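Local coordinates for protein thiosulfate reductase (Thermus thermophilus, PDB 2VPZ) that probably reduces sulfur compounds such as polysulfide or thiosulfate, using a molybdenum centre held by molybdopterin guanine dinucleotides and a [4Fe-4S] cluster, at residues A[298-301]-A[302-306]. Numbering follows the deposited sequence.
Sequences PEWA and EKHTE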
loop_
_atom_site.group_PDB
_atom_site.type_symbol
_atom_site.label_atom_id
_atom_site.label_comp_id
_atom_site.label_asym_id
_atom_site.label_seq_id
_atom_site.Cartn_x
_atom_site.Cartn_y
_atom_site.Cartn_z
ATOM N N PRO A 298 -27.017 -26.988 16.204
ATOM C CA PRO A 298 -25.728 -26.288 16.191
ATOM C C PRO A 298 -25.026 -26.351 17.596
ATOM O O PRO A 298 -23.808 -26.215 17.680
ATOM C CB PRO A 298 -26.107 -24.861 15.818
ATOM C CG PRO A 298 -27.274 -25.035 14.848
ATOM C CD PRO A 298 -27.956 -26.360 15.255
ATOM N N GLU A 299 -25.779 -26.519 18.695
ATOM C CA GLU A 299 -25.143 -26.611 20.029
ATOM C C GLU A 299 -24.585 -28.045 20.251
ATOM O O GLU A 299 -23.541 -28.215 20.888
ATOM C CB GLU A 299 -26.068 -26.180 21.195
ATOM C CG GLU A 299 -27.369 -25.409 20.842
ATOM C CD GLU A 299 -27.160 -23.969 20.335
ATOM O OE1 GLU A 299 -26.486 -23.165 21.026
ATOM O OE2 GLU A 299 -27.698 -23.650 19.256
ATOM N N TRP A 300 -25.267 -29.066 19.735
ATOM C CA TRP A 300 -24.759 -30.458 19.817
ATOM C C TRP A 300 -23.450 -30.562 18.954
ATOM O O TRP A 300 -22.469 -31.191 19.378
ATOM C CB TRP A 300 -25.816 -31.456 19.291
ATOM C CG TRP A 300 -25.265 -32.856 18.943
ATOM C CD1 TRP A 300 -25.063 -33.903 19.800
ATOM C CD2 TRP A 300 -24.846 -33.325 17.638
ATOM N NE1 TRP A 300 -24.553 -34.986 19.112
ATOM C CE2 TRP A 300 -24.417 -34.663 17.787
ATOM C CE3 TRP A 300 -24.811 -32.743 16.358
ATOM C CZ2 TRP A 300 -23.930 -35.437 16.697
ATOM C CZ3 TRP A 300 -24.325 -33.511 15.264
ATOM C CH2 TRP A 300 -23.901 -34.847 15.453
ATOM N N ALA A 301 -23.445 -29.931 17.769
ATOM C CA ALA A 301 -22.307 -29.901 16.821
ATOM C C ALA A 301 -21.052 -29.181 17.339
ATOM O O ALA A 301 -19.944 -29.705 17.258
ATOM C CB ALA A 301 -22.744 -29.259 15.458
ATOM N N GLU A 302 -21.232 -27.983 17.871
ATOM C CA GLU A 302 -20.137 -27.161 18.418
ATOM C C GLU A 302 -19.262 -27.846 19.496
ATOM O O GLU A 302 -18.097 -27.495 19.738
ATOM C CB GLU A 302 -20.717 -25.863 19.015
ATOM C CG GLU A 302 -20.134 -25.463 20.372
ATOM C CD GLU A 302 -20.391 -24.006 20.740
ATOM O OE1 GLU A 302 -19.397 -23.293 20.987
ATOM O OE2 GLU A 302 -21.571 -23.588 20.781
ATOM N N LYS A 303 -19.874 -28.825 20.132
ATOM C CA LYS A 303 -19.334 -29.613 21.226
ATOM C C LYS A 303 -18.280 -30.631 20.733
ATOM O O LYS A 303 -17.252 -30.852 21.389
ATOM C CB LYS A 303 -20.551 -30.252 21.902
ATOM C CG LYS A 303 -20.400 -30.981 23.209
ATOM C CD LYS A 303 -21.643 -31.884 23.421
ATOM C CE LYS A 303 -21.331 -33.137 24.263
ATOM N NZ LYS A 303 -20.354 -32.851 25.369
ATOM N N HIS A 304 -18.537 -31.227 19.573
ATOM C CA HIS A 304 -17.638 -32.208 18.947
ATOM C C HIS A 304 -16.726 -31.569 17.859
ATOM O O HIS A 304 -15.554 -31.906 17.709
ATOM C CB HIS A 304 -18.432 -33.366 18.248
ATOM C CG HIS A 304 -19.427 -34.096 19.104
ATOM N ND1 HIS A 304 -19.070 -34.963 20.101
ATOM C CD2 HIS A 304 -20.772 -34.104 19.083
ATOM C CE1 HIS A 304 -20.144 -35.472 20.664
ATOM N NE2 HIS A 304 -21.194 -34.963 20.061
ATOM N N THR A 305 -17.309 -30.646 17.115
ATOM C CA THR A 305 -16.736 -29.949 15.967
ATOM C C THR A 305 -15.710 -28.861 16.358
ATOM O O THR A 305 -14.624 -28.700 15.759
ATOM C CB THR A 305 -17.995 -29.459 15.148
ATOM O OG1 THR A 305 -18.142 -30.217 13.951
ATOM C CG2 THR A 305 -17.992 -27.956 14.951
ATOM N N GLU A 306 -16.069 -28.162 17.416
ATOM C CA GLU A 306 -15.268 -27.118 18.003
ATOM C C GLU A 306 -15.381 -25.780 17.301
ATOM O O GLU A 306 -14.622 -24.851 17.569
ATOM C CB GLU A 306 -13.833 -27.579 18.110
ATOM C CG GLU A 306 -13.548 -28.301 19.402
ATOM C CD GLU A 306 -12.083 -28.581 19.574
ATOM O OE1 GLU A 306 -11.286 -27.791 19.026
ATOM O OE2 GLU A 306 -11.745 -29.572 20.256
HETATM O O HOH W 1 -22.574 -25.657 22.369
#
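His-304 turns the CD2–NE2 edge of its imidazole toward one face of the Trp-300 indole, one helical turn earlier. Ring planes at 70° and a centroid separation of 4.9 Å, measured to the five-membered ring, identify a T-shaped (edge-to-face) stack. Trp-300 holds CG anti to the backbone N (chi1 163°) and beside the carbonyl carbon, with the indole brought over to the imidazole of the next turn. Although Trp-300 NE1 lies 3.5 Å from His-304 NE2, the angle is too poor for a hydrogen bond, so the pairing rests on ring packing. An alanine in place of Trp-300 would remove the indole face and is likely to leave the imidazole edge without this neighbour and freer to turn. Glu-302 N donates to Pro-298 O at 3.1 Å, an i+4 to i helical bond with an N-H...O angle of 160°. A water donates to both Glu-302 OE2 (2.8 Å) and Glu-299 O; the same OE2 also receives a weak hydrogen bond from Ala-309 N. Buried Ala-301 accepts a less certain bond from Thr-305 N and meets Ala-263 of helix 257-270 and Ile-312 of helix 309-320. Helix 298-305 thus packs against both helices, while Phe-608 of a loop meets the ring of His-304 and touches the side chain of Trp-300.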